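Local coordinates for putative diguanylate cyclase (GGDEF) with PAS/PAC domain (Rhodopseudomonas palustris, PDB 3LIF), which probably makes cyclic di-GMP from two molecules of GTP as a membrane protein, of which this chain is the extracellular sensor domain of PDC fold, at residues 112-117 and 229-234; 170-175 and 189-194; 176-181 and 213-218. All coordinates share one frame; numbering follows the deposited sequence.

How the interactions relate
Interaction 1 is the contact nearest the middle of the chain, and of the three it is the one whose two segments belong to different sheets; they meet through apolar side chains. Interactions 2 and 3 both belong to the second sheet; their centres lie about 8 Å apart, against about 17 Å between interactions 1 and 3. Strand 168-173 of interaction 2 sits between strand 232-239 of interaction 1 and strand 178-182 of interaction 3, so backbone hydrogen bonds run through all three. Interaction 2 is only partly buried and mixes one apolar touch with side-chain-to-backbone hydrogen bonds inside each segment. Interaction 3, farther out but still buried, lays a glutamine on a phenylalanine ring.

Interaction 1. Residues 112-117 and 229-234; sequences LLITGP and RYPLVV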
ATOM      1  N   LEU A 112       3.381   7.088   9.191  1.00 35.35           N
ATOM      2  CA  LEU A 112       3.558   5.732   8.700  1.00 33.05           C
ATOM      3  C   LEU A 112       4.370   5.965   7.429  1.00 32.10           C
ATOM      4  O   LEU A 112       3.984   6.792   6.656  1.00 33.05           O
ATOM      5  CB  LEU A 112       2.239   5.233   8.279  1.00 32.17           C
ATOM      6  CG  LEU A 112       1.748   3.921   8.824  1.00 33.88           C
ATOM      7  CD1 LEU A 112       0.902   3.175   7.742  1.00 28.82           C
ATOM      8  CD2 LEU A 112       2.863   3.059   9.327  1.00 32.34           C
ATOM      9  N   LEU A 113       5.512   5.331   7.205  1.00 30.68           N
ATOM     10  CA  LEU A 113       6.255   5.621   5.971  1.00 28.43           C
ATOM     11  C   LEU A 113       5.991   4.451   5.089  1.00 27.38           C
ATOM     12  O   LEU A 113       5.986   3.280   5.579  1.00 27.18           O
ATOM     13  CB  LEU A 113       7.733   5.674   6.224  1.00 28.01           C
ATOM     14  CG  LEU A 113       8.747   6.376   5.304  1.00 28.34           C
ATOM     15  CD1 LEU A 113       9.962   5.382   5.088  1.00 29.68           C
ATOM     16  CD2 LEU A 113       8.290   6.982   4.001  1.00 18.22           C
ATOM     17  N   ILE A 114       5.726   4.736   3.815  1.00 25.49           N
ATOM     18  CA  ILE A 114       5.504   3.624   2.881  1.00 25.23           C
ATOM     19  C   ILE A 114       6.670   3.501   1.957  1.00 24.58           C
ATOM     20  O   ILE A 114       7.064   4.458   1.350  1.00 25.63           O
ATOM     21  CB  ILE A 114       4.234   3.783   2.034  1.00 25.96           C
ATOM     22  CG1 ILE A 114       3.015   3.962   2.943  1.00 23.77           C
ATOM     23  CG2 ILE A 114       4.081   2.584   1.039  1.00 22.29           C
ATOM     24  CD1 ILE A 114       1.888   4.441   2.216  1.00 22.37           C
ATOM     25  N   THR A 115       7.240   2.326   1.868  1.00 23.60           N
ATOM     26  CA  THR A 115       8.510   2.177   1.184  1.00 23.43           C
ATOM     27  C   THR A 115       8.406   0.952   0.310  1.00 23.29           C
ATOM     28  O   THR A 115       7.820  -0.060   0.730  1.00 23.78           O
ATOM     29  CB  THR A 115       9.585   1.891   2.213  1.00 23.44           C
ATOM     30  OG1 THR A 115       9.759   3.055   3.021  1.00 23.46           O
ATOM     31  CG2 THR A 115      10.880   1.512   1.542  1.00 22.56           C
ATOM     32  N   GLY A 116       8.945   1.027  -0.895  1.00 22.73           N
ATOM     33  CA  GLY A 116       8.842  -0.123  -1.834  1.00 23.00           C
ATOM     34  C   GLY A 116       9.104   0.264  -3.272  1.00 21.85           C
ATOM     35  O   GLY A 116       9.063   1.442  -3.598  1.00 21.17           O
ATOM     36  N   PRO A 117       9.324  -0.722  -4.131  1.00 22.01           N
ATOM     37  CA  PRO A 117       9.293  -2.119  -3.709  1.00 23.52           C
ATOM     38  C   PRO A 117      10.680  -2.560  -3.226  1.00 24.33           C
ATOM     39  O   PRO A 117      11.666  -2.094  -3.757  1.00 25.12           O
ATOM     40  CB  PRO A 117       8.955  -2.871  -5.000  1.00 23.02           C
ATOM     41  CG  PRO A 117       9.381  -1.919  -6.139  1.00 20.83           C
ATOM     42  CD  PRO A 117       9.640  -0.573  -5.562  1.00 21.31           C
ATOM     43  N   ARG A 229      -5.232  10.924   3.037  1.00 29.31           N
ATOM     44  CA  ARG A 229      -4.402  10.770   4.220  1.00 29.90           C
ATOM     45  C   ARG A 229      -3.120   9.912   4.036  1.00 30.25           C
ATOM     46  O   ARG A 229      -2.379   9.703   5.020  1.00 31.82           O
ATOM     47  CB  ARG A 229      -5.290  10.213   5.341  1.00 30.86           C
ATOM     48  CG  ARG A 229      -5.134  10.911   6.677  1.00 34.88           C
ATOM     49  CD  ARG A 229      -6.429  11.163   7.427  1.00 36.37           C
ATOM     50  NE  ARG A 229      -6.905   9.995   8.145  0.50 39.40           N
ATOM     51  CZ  ARG A 229      -8.122   9.488   7.978  0.50 42.02           C
ATOM     52  NH1 ARG A 229      -8.960  10.046   7.107  0.50 43.80           N
ATOM     53  NH2 ARG A 229      -8.505   8.425   8.663  0.50 40.90           N
ATOM     54  N   TYR A 230      -2.868   9.392   2.822  1.00 28.96           N
ATOM     55  CA  TYR A 230      -1.633   8.658   2.458  1.00 28.24           C
ATOM     56  C   TYR A 230      -1.305   8.953   0.997  1.00 27.92           C
ATOM     57  O   TYR A 230      -2.221   9.104   0.207  1.00 27.99           O
ATOM     58  CB  TYR A 230      -1.792   7.137   2.632  1.00 27.76           C
ATOM     59  CG  TYR A 230      -2.162   6.805   4.025  1.00 28.96           C
ATOM     60  CD1 TYR A 230      -1.173   6.665   5.002  1.00 28.20           C
ATOM     61  CD2 TYR A 230      -3.506   6.706   4.415  1.00 30.48           C
ATOM     62  CE1 TYR A 230      -1.484   6.419   6.302  1.00 29.49           C
ATOM     63  CE2 TYR A 230      -3.837   6.458   5.772  1.00 31.04           C
ATOM     64  CZ  TYR A 230      -2.809   6.328   6.710  1.00 29.22           C
ATOM     65  OH  TYR A 230      -3.065   6.047   8.042  1.00 29.07           O
ATOM     66  N   PRO A 231      -0.002   9.009   0.623  1.00 27.19           N
ATOM     67  CA  PRO A 231       0.337   9.272  -0.796  1.00 25.95           C
ATOM     68  C   PRO A 231       0.041   8.064  -1.742  1.00 25.85           C
ATOM     69  O   PRO A 231       0.963   7.493  -2.355  1.00 25.94           O
ATOM     70  CB  PRO A 231       1.834   9.526  -0.745  1.00 25.59           C
ATOM     71  CG  PRO A 231       2.331   8.644   0.435  1.00 25.56           C
ATOM     72  CD  PRO A 231       1.182   8.653   1.442  1.00 26.27           C
ATOM     73  N   LEU A 232      -1.226   7.668  -1.836  1.00 25.04           N
ATOM     74  CA  LEU A 232      -1.634   6.543  -2.684  1.00 24.54           C
ATOM     75  C   LEU A 232      -2.715   7.037  -3.662  1.00 23.87           C
ATOM     76  O   LEU A 232      -3.355   8.043  -3.401  1.00 24.38           O
ATOM     77  CB  LEU A 232      -2.180   5.422  -1.803  1.00 24.17           C
ATOM     78  CG  LEU A 232      -1.177   4.939  -0.758  1.00 25.47           C
ATOM     79  CD1 LEU A 232      -1.773   3.889   0.180  1.00 25.13           C
ATOM     80  CD2 LEU A 232       0.052   4.339  -1.456  1.00 23.54           C
ATOM     81  N   VAL A 233      -2.921   6.349  -4.768  1.00 22.78           N
ATOM     82  CA  VAL A 233      -4.014   6.664  -5.672  1.00 22.90           C
ATOM     83  C   VAL A 233      -4.728   5.356  -5.963  1.00 23.02           C
ATOM     84  O   VAL A 233      -4.100   4.312  -5.981  1.00 22.18           O
ATOM     85  CB  VAL A 233      -3.458   7.177  -6.992  1.00 23.08           C
ATOM     86  CG1 VAL A 233      -4.580   7.699  -7.901  1.00 21.51           C
ATOM     87  CG2 VAL A 233      -2.469   8.267  -6.706  1.00 23.54           C
ATOM     88  N   VAL A 234      -6.030   5.373  -6.189  1.00 23.80           N
ATOM     89  CA  VAL A 234      -6.661   4.121  -6.618  1.00 25.24           C
ATOM     90  C   VAL A 234      -7.189   4.376  -7.989  1.00 26.78           C
ATOM     91  O   VAL A 234      -7.558   5.528  -8.296  1.00 27.12           O
ATOM     92  CB  VAL A 234      -7.848   3.748  -5.746  1.00 25.25           C
ATOM     93  CG1 VAL A 234      -7.370   3.247  -4.402  1.00 23.57           C
ATOM     94  CG2 VAL A 234      -8.764   4.975  -5.567  1.00 25.30           C
TER
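The ring of Tyr230 is met obliquely by Leu112, whose CD1 comes within 4.3 Å of CE1 of the tyrosine. The other ring here, that of Pro231, takes its contact at CD, where Ile114 CD1 lies 4.3 Å away. That same methyl also meets Leu232, tip to tip: CD1 of Ile114 and CD2 of Leu232 are 4.1 Å apart. Ile114 can do this because CG1 stands anti to the carbonyl carbon (chi1 -56°), which sends the long branch out across the gap. No hydrogen bond joins the two segments, and the distances are those of easy van der Waals packing. The phenol oxygen of Tyr230 has its partner elsewhere, in Gln33 NE2 of the long helix 5-47. Pro231 is the centre of an inverse gamma turn, closed by Leu232 N to Tyr230 O at 2.7 Å, that leads into strand 232-239. The contact bridges two sheets: 113-119 is an outermost strand of one and pairs with 126-135, while 232-239 is the middle strand of the other. Helix 5-47 runs past both, touching Leu112 and Tyr230 through Asp36 and Leu232 through Phe32.

Interaction 2. Residues 170-175 and 189-194; sequences SLLHSD and RDMANM
Leu172 and Met191, the latter built as selenomethionine, make the apolar part of this contact. Their side chains cross at about a right angle, and CD2 of Leu172 lies 3.8 Å from CG of Met191. The touch falls near the root of the longer chain: CG of Met191 stands anti to its carbonyl carbon (chi1 -42°), and the bend at chi2 (-85°) leads the selenium away from the strand. Leu178 of the adjacent strand touches both residues.

A van der Waals contact of a methyl with a polar atom follows at the end of the segment, where CB of Ala192 sits 3.9 Å from the carbonyl O of Asp175.

The hydrogen bonds lie within each segment or pass through a neighbour. His173 ND1 accepts from the backbone N of Asp175 at 2.9 Å, almost in the ring plane, which helps to set the rotation of the imidazole. On the facing loop, Asp190 OD2 takes the backbone N of Ala192 at 3.0 Å on its anti side, 28° out of the carboxylate plane, an Asx turn that holds the carboxylate against its own chain. A type I turn from Met191 to Met194 follows directly. The backbone N of Met191 is also bonded to the O of Gly176, which ties the loop to the residue just after Asp175.

As for charge, OD1 of Asp175 and OD2 of Asp190 are 6.0 Å apart, and any repulsion between them is probably eased by the salt bridge from Asp175 OD2 to Arg177 NH2.

Met194 is the N-cap residue of helix 195-203. The arrangement thus packs the loop that leads from the edge strand 178-182 to this helix against strand 168-173, within the second PAS-like sheet of the PDC sensor fold.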
ATOM      1  N   SER A 170      -6.446  -0.773  -9.541  1.00 26.48           N
ATOM      2  CA  SER A 170      -5.054  -0.627  -9.104  1.00 26.13           C
ATOM      3  C   SER A 170      -4.915   0.180  -7.866  1.00 25.95           C
ATOM      4  O   SER A 170      -5.703   1.138  -7.618  1.00 26.57           O
ATOM      5  CB  SER A 170      -4.236   0.079 -10.150  1.00 25.15           C
ATOM      6  OG  SER A 170      -4.248  -0.735 -11.271  1.00 28.05           O
ATOM      7  N   LEU A 171      -3.870  -0.144  -7.114  1.00 24.54           N
ATOM      8  CA  LEU A 171      -3.495   0.705  -6.011  1.00 22.71           C
ATOM      9  C   LEU A 171      -2.111   1.205  -6.326  1.00 22.53           C
ATOM     10  O   LEU A 171      -1.200   0.404  -6.494  1.00 22.29           O
ATOM     11  CB  LEU A 171      -3.513  -0.085  -4.716  1.00 22.49           C
ATOM     12  CG  LEU A 171      -3.008   0.704  -3.506  1.00 20.96           C
ATOM     13  CD1 LEU A 171      -3.851   1.870  -3.227  1.00 17.53           C
ATOM     14  CD2 LEU A 171      -2.875  -0.144  -2.269  1.00 19.71           C
ATOM     15  N   LEU A 172      -1.956   2.520  -6.451  1.00 22.62           N
ATOM     16  CA  LEU A 172      -0.650   3.071  -6.757  1.00 23.49           C
ATOM     17  C   LEU A 172      -0.148   4.102  -5.763  1.00 23.62           C
ATOM     18  O   LEU A 172      -0.912   4.664  -4.959  1.00 23.67           O
ATOM     19  CB  LEU A 172      -0.568   3.650  -8.172  1.00 23.77           C
ATOM     20  CG  LEU A 172      -1.142   2.772  -9.284  1.00 24.98           C
ATOM     21  CD1 LEU A 172      -2.502   3.376  -9.781  1.00 22.91           C
ATOM     22  CD2 LEU A 172      -0.159   2.627 -10.415  1.00 22.45           C
ATOM     23  N   HIS A 173       1.164   4.324  -5.803  1.00 22.97           N
ATOM     24  CA  HIS A 173       1.714   5.332  -4.954  1.00 22.81           C
ATOM     25  C   HIS A 173       1.518   6.612  -5.733  1.00 23.52           C
ATOM     26  O   HIS A 173       1.571   6.651  -6.999  1.00 23.04           O
ATOM     27  CB  HIS A 173       3.185   5.101  -4.723  1.00 22.30           C
ATOM     28  CG  HIS A 173       3.780   6.029  -3.726  1.00 23.09           C
ATOM     29  ND1 HIS A 173       4.129   7.332  -4.042  1.00 23.53           N
ATOM     30  CD2 HIS A 173       4.107   5.844  -2.413  1.00 20.53           C
ATOM     31  CE1 HIS A 173       4.653   7.909  -2.964  1.00 20.99           C
ATOM     32  NE2 HIS A 173       4.620   7.039  -1.956  1.00 20.53           N
ATOM     33  N   SER A 174       1.274   7.674  -4.988  1.00 23.30           N
ATOM     34  CA  SER A 174       1.226   8.975  -5.581  1.00 22.36           C
ATOM     35  C   SER A 174       2.326   9.233  -6.641  1.00 21.97           C
ATOM     36  O   SER A 174       2.115   9.976  -7.567  1.00 20.39           O
ATOM     37  CB  SER A 174       1.347   9.964  -4.467  1.00 22.36           C
ATOM     38  OG  SER A 174       1.515  11.205  -5.041  1.00 22.61           O
ATOM     39  N   ASP A 175       3.496   8.604  -6.515  1.00 22.66           N
ATOM     40  CA  ASP A 175       4.596   8.864  -7.484  1.00 23.18           C
ATOM     41  C   ASP A 175       4.675   7.874  -8.620  1.00 22.77           C
ATOM     42  O   ASP A 175       5.669   7.834  -9.346  1.00 23.17           O
ATOM     43  CB  ASP A 175       5.991   8.949  -6.802  1.00 22.72           C
ATOM     44  CG  ASP A 175       6.435   7.630  -6.162  1.00 26.91           C
ATOM     45  OD1 ASP A 175       6.080   6.479  -6.611  1.00 29.22           O
ATOM     46  OD2 ASP A 175       7.151   7.767  -5.152  1.00 29.92           O
ATOM     47  N   ARG A 189       6.335  -2.266 -10.317  1.00 31.51           N
ATOM     48  CA  ARG A 189       6.723  -1.507 -11.479  1.00 29.37           C
ATOM     49  C   ARG A 189       6.393  -0.053 -11.399  1.00 28.72           C
ATOM     50  O   ARG A 189       5.595   0.385 -10.572  1.00 28.60           O
ATOM     51  CB  ARG A 189       6.271  -2.150 -12.765  1.00 29.74           C
ATOM     52  CG  ARG A 189       4.847  -2.384 -13.050  1.00 30.42           C
ATOM     53  CD  ARG A 189       5.011  -3.174 -14.376  1.00 38.04           C
ATOM     54  NE  ARG A 189       3.940  -3.147 -15.402  1.00 42.51           N
ATOM     55  CZ  ARG A 189       3.913  -2.357 -16.473  1.00 43.24           C
ATOM     56  NH1 ARG A 189       4.834  -1.456 -16.713  1.00 44.49           N
ATOM     57  NH2 ARG A 189       2.933  -2.453 -17.326  1.00 48.25           N
ATOM     58  N   ASP A 190       7.112   0.711 -12.210  1.00 28.46           N
ATOM     59  CA  ASP A 190       7.031   2.161 -12.193  1.00 27.76           C
ATOM     60  C   ASP A 190       6.102   2.633 -13.299  1.00 27.70           C
ATOM     61  O   ASP A 190       6.375   2.482 -14.471  1.00 26.58           O
ATOM     62  CB  ASP A 190       8.428   2.732 -12.370  1.00 27.07           C
ATOM     63  CG  ASP A 190       8.455   4.241 -12.223  1.00 28.41           C
ATOM     64  OD1 ASP A 190       9.577   4.786 -12.114  1.00 28.27           O
ATOM     65  OD2 ASP A 190       7.364   4.879 -12.214  1.00 25.47           O
HETATM   66  N   MSE A 191       4.965   3.187 -12.927  1.00 28.34           N
HETATM   67  CA  MSE A 191       3.996   3.573 -13.931  1.00 28.64           C
HETATM   68  C   MSE A 191       3.947   5.094 -14.127  1.00 28.88           C
HETATM   69  O   MSE A 191       2.978   5.615 -14.685  1.00 30.03           O
HETATM   70  CB  MSE A 191       2.646   3.140 -13.462  1.00 28.50           C
HETATM   71  CG  MSE A 191       2.627   1.770 -12.851  1.00 32.16           C
HETATM   72 SE   MSE A 191       2.453   0.419 -14.229  1.00 43.42          SE
HETATM   73  CE  MSE A 191       4.245  -0.202 -14.237  1.00 37.69           C
ATOM     74  N   ALA A 192       4.939   5.846 -13.657  1.00 27.78           N
ATOM     75  CA  ALA A 192       4.843   7.303 -13.831  1.00 26.62           C
ATOM     76  C   ALA A 192       4.575   7.843 -15.304  1.00 26.41           C
ATOM     77  O   ALA A 192       4.182   9.006 -15.453  1.00 25.57           O
ATOM     78  CB  ALA A 192       6.037   7.991 -13.210  1.00 25.25           C
ATOM     79  N   ASN A 193       4.805   7.048 -16.367  1.00 24.83           N
ATOM     80  CA  ASN A 193       4.634   7.594 -17.681  1.00 24.23           C
ATOM     81  C   ASN A 193       3.160   7.596 -18.025  1.00 24.34           C
ATOM     82  O   ASN A 193       2.731   8.279 -18.940  1.00 25.01           O
ATOM     83  CB  ASN A 193       5.412   6.846 -18.770  1.00 24.71           C
ATOM     84  CG  ASN A 193       6.904   7.016 -18.636  1.00 23.20           C
ATOM     85  OD1 ASN A 193       7.367   7.767 -17.807  1.00 23.00           O
ATOM     86  ND2 ASN A 193       7.651   6.320 -19.453  1.00 18.65           N
HETATM   87  N   MSE A 194       2.367   6.817 -17.321  1.00 22.73           N
HETATM   88  CA  MSE A 194       0.936   6.899 -17.575  1.00 21.79           C
HETATM   89  C   MSE A 194       0.410   8.378 -17.557  1.00 21.87           C
HETATM   90  O   MSE A 194       0.899   9.284 -16.838  1.00 20.39           O
HETATM   91  CB  MSE A 194       0.130   6.052 -16.546  1.00 21.52           C
HETATM   92  CG  MSE A 194      -0.002   4.524 -16.788  1.00 17.76           C
HETATM   93 SE   MSE A 194      -0.854   3.845 -15.254  0.50 11.55          SE
HETATM   94  CE  MSE A 194       0.666   2.743 -14.994  0.50 14.34           C
TER

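Interaction 3. Residues 176-181 and 213-218; sequences GRLLIQ and SPFDGL
Gln181 lies flat over one face of the Phe215 ring. Its amide plane is turned only 17° from that of the ring, and the two side chains slide past each other in opposite directions. CG makes a CH-pi contact, 3.7 Å from the centroid of the Phe215 ring. The bend at chi2 of the glutamine (66°) brings the amide back over the CD2-CE2 side. Leu178 approaches from the direction opposite to Phe215 and meets the ring at its edge, with CD2 4.1 Å from CZ of the phenylalanine.

The loop bearing the ring is braced from within. Ser213 OG accepts from Phe215 N at 2.8 Å. The same Ser213 OG also takes Asp216 N at 3.2 Å, an ST turn and ST motif together; Asp216 OD1 takes the N of Leu218 in an Asx turn. With an alanine in place of Phe215, Gln181 would probably lose the surface its amide lies on and be set free to turn.

Strand 178-182 carries a classic beta bulge, Leu179 and Ile180 facing Leu171. Phe215, in the loop joining strands 206-212 and 219-226, reaches the opposite edge strand of the same 2-1-5-4-3 antiparallel sheet, the PAS-like sheet of a PDC domain.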
ATOM      1  N   GLY A 176       3.658   7.047  -8.776  1.00 22.76           N
ATOM      2  CA  GLY A 176       3.634   6.178  -9.941  1.00 22.46           C
ATOM      3  C   GLY A 176       4.037   4.745  -9.638  1.00 22.69           C
ATOM      4  O   GLY A 176       3.928   3.869 -10.485  1.00 22.78           O
ATOM      5  N   ARG A 177       4.532   4.472  -8.443  1.00 22.84           N
ATOM      6  CA  ARG A 177       4.903   3.118  -8.181  1.00 22.91           C
ATOM      7  C   ARG A 177       3.605   2.363  -8.014  1.00 23.73           C
ATOM      8  O   ARG A 177       2.662   2.863  -7.337  1.00 24.43           O
ATOM      9  CB  ARG A 177       5.693   3.048  -6.915  1.00 23.02           C
ATOM     10  CG  ARG A 177       7.173   3.330  -7.097  1.00 22.92           C
ATOM     11  CD  ARG A 177       7.822   3.377  -5.744  1.00 19.55           C
ATOM     12  NE  ARG A 177       7.412   4.569  -5.017  1.00 18.99           N
ATOM     13  CZ  ARG A 177       7.622   4.748  -3.717  1.00 20.43           C
ATOM     14  NH1 ARG A 177       8.203   3.800  -2.957  1.00 19.55           N
ATOM     15  NH2 ARG A 177       7.263   5.894  -3.174  1.00 19.10           N
ATOM     16  N   LEU A 178       3.544   1.179  -8.635  1.00 22.98           N
ATOM     17  CA  LEU A 178       2.391   0.306  -8.541  1.00 22.30           C
ATOM     18  C   LEU A 178       2.506  -0.637  -7.329  1.00 22.55           C
ATOM     19  O   LEU A 178       3.435  -1.409  -7.250  1.00 23.89           O
ATOM     20  CB  LEU A 178       2.249  -0.498  -9.851  1.00 21.54           C
ATOM     21  CG  LEU A 178       1.228  -1.675  -9.796  1.00 18.93           C
ATOM     22  CD1 LEU A 178      -0.199  -1.204  -9.699  1.00 12.45           C
ATOM     23  CD2 LEU A 178       1.350  -2.608 -10.944  1.00 14.06           C
ATOM     24  N   LEU A 179       1.580  -0.587  -6.385  1.00 22.99           N
ATOM     25  CA  LEU A 179       1.591  -1.544  -5.241  1.00 23.13           C
ATOM     26  C   LEU A 179       0.816  -2.819  -5.545  1.00 24.39           C
ATOM     27  O   LEU A 179       1.209  -3.949  -5.223  1.00 24.34           O
ATOM     28  CB  LEU A 179       0.942  -0.940  -4.002  1.00 21.74           C
ATOM     29  CG  LEU A 179       1.842  -0.043  -3.172  1.00 20.61           C
ATOM     30  CD1 LEU A 179       1.868   1.338  -3.834  1.00 15.61           C
ATOM     31  CD2 LEU A 179       1.359   0.002  -1.691  1.00 13.39           C
ATOM     32  N   ILE A 180      -0.353  -2.648  -6.115  1.00 25.26           N
ATOM     33  CA  ILE A 180      -1.023  -3.838  -6.532  1.00 25.69           C
ATOM     34  C   ILE A 180      -1.968  -3.551  -7.654  1.00 25.94           C
ATOM     35  O   ILE A 180      -2.493  -2.430  -7.799  1.00 25.69           O
ATOM     36  CB  ILE A 180      -1.741  -4.556  -5.399  1.00 25.88           C
ATOM     37  CG1 ILE A 180      -2.351  -5.854  -5.979  1.00 27.77           C
ATOM     38  CG2 ILE A 180      -2.727  -3.679  -4.719  1.00 24.16           C
ATOM     39  CD1 ILE A 180      -1.181  -6.897  -6.678  1.00 26.18           C
ATOM     40  N   GLN A 181      -2.137  -4.557  -8.488  1.00 26.28           N
ATOM     41  CA  GLN A 181      -3.077  -4.432  -9.561  1.00 27.30           C
ATOM     42  C   GLN A 181      -3.924  -5.708  -9.766  1.00 27.08           C
ATOM     43  O   GLN A 181      -3.438  -6.840  -9.733  1.00 26.08           O
ATOM     44  CB  GLN A 181      -2.353  -3.851 -10.788  1.00 27.83           C
ATOM     45  CG  GLN A 181      -2.483  -4.612 -12.077  1.00 31.55           C
ATOM     46  CD  GLN A 181      -3.885  -4.607 -12.607  1.00 30.89           C
ATOM     47  OE1 GLN A 181      -4.650  -3.677 -12.381  1.00 32.07           O
ATOM     48  NE2 GLN A 181      -4.236  -5.661 -13.277  1.00 28.84           N
ATOM     49  N   SER A 213      -5.230   0.687 -21.327  1.00 31.49           N
ATOM     50  CA  SER A 213      -4.638  -0.076 -20.270  1.00 31.20           C
ATOM     51  C   SER A 213      -3.251  -0.440 -20.661  1.00 31.81           C
ATOM     52  O   SER A 213      -2.997  -0.942 -21.750  1.00 33.00           O
ATOM     53  CB  SER A 213      -5.414  -1.360 -20.015  1.00 31.15           C
ATOM     54  OG  SER A 213      -4.670  -2.227 -19.166  1.00 32.80           O
ATOM     55  N   PRO A 214      -2.333  -0.238 -19.744  1.00 31.80           N
ATOM     56  CA  PRO A 214      -0.995  -0.686 -19.961  1.00 32.21           C
ATOM     57  C   PRO A 214      -0.873  -2.177 -19.685  1.00 32.60           C
ATOM     58  O   PRO A 214       0.177  -2.764 -19.958  1.00 32.64           O
ATOM     59  CB  PRO A 214      -0.195   0.096 -18.912  1.00 31.78           C
ATOM     60  CG  PRO A 214      -1.212   0.835 -18.095  1.00 31.05           C
ATOM     61  CD  PRO A 214      -2.530   0.321 -18.411  1.00 31.09           C
ATOM     62  N   PHE A 215      -1.910  -2.790 -19.133  1.00 33.27           N
ATOM     63  CA  PHE A 215      -1.789  -4.201 -18.767  1.00 34.01           C
ATOM     64  C   PHE A 215      -2.286  -5.103 -19.857  1.00 34.79           C
ATOM     65  O   PHE A 215      -1.764  -6.174 -20.028  1.00 35.55           O
ATOM     66  CB  PHE A 215      -2.497  -4.526 -17.474  1.00 32.98           C
ATOM     67  CG  PHE A 215      -2.018  -3.715 -16.341  1.00 33.79           C
ATOM     68  CD1 PHE A 215      -0.778  -3.973 -15.776  1.00 31.62           C
ATOM     69  CD2 PHE A 215      -2.778  -2.645 -15.865  1.00 34.50           C
ATOM     70  CE1 PHE A 215      -0.303  -3.219 -14.724  1.00 32.07           C
ATOM     71  CE2 PHE A 215      -2.328  -1.870 -14.795  1.00 34.20           C
ATOM     72  CZ  PHE A 215      -1.081  -2.163 -14.214  1.00 35.74           C
ATOM     73  N   ASP A 216      -3.268  -4.671 -20.620  1.00 35.63           N
ATOM     74  CA  ASP A 216      -3.808  -5.550 -21.620  1.00 36.10           C
ATOM     75  C   ASP A 216      -4.053  -4.806 -22.914  1.00 36.92           C
ATOM     76  O   ASP A 216      -4.597  -5.377 -23.843  1.00 38.15           O
ATOM     77  CB  ASP A 216      -5.110  -6.195 -21.119  1.00 35.15           C
ATOM     78  CG  ASP A 216      -6.191  -5.179 -20.793  1.00 36.56           C
ATOM     79  OD1 ASP A 216      -6.190  -4.076 -21.371  1.00 37.63           O
ATOM     80  OD2 ASP A 216      -7.091  -5.476 -19.967  1.00 38.40           O
ATOM     81  N   GLY A 217      -3.698  -3.524 -22.994  1.00 36.70           N
ATOM     82  CA  GLY A 217      -3.774  -2.875 -24.280  1.00 35.98           C
ATOM     83  C   GLY A 217      -5.173  -2.466 -24.656  1.00 36.30           C
ATOM     84  O   GLY A 217      -5.385  -1.908 -25.703  1.00 37.73           O
ATOM     85  N   LEU A 218      -6.154  -2.697 -23.823  1.00 35.69           N
ATOM     86  CA  LEU A 218      -7.493  -2.362 -24.245  1.00 35.75           C
ATOM     87  C   LEU A 218      -7.829  -0.918 -23.973  1.00 35.93           C
ATOM     88  O   LEU A 218      -7.237  -0.294 -23.103  1.00 35.82           O
ATOM     89  CB  LEU A 218      -8.513  -3.229 -23.522  1.00 36.11           C
ATOM     90  CG  LEU A 218      -8.434  -4.672 -23.946  1.00 36.29           C
ATOM     91  CD1 LEU A 218      -9.245  -5.505 -22.998  1.00 33.33           C
ATOM     92  CD2 LEU A 218      -8.978  -4.708 -25.355  1.00 38.32           C
TER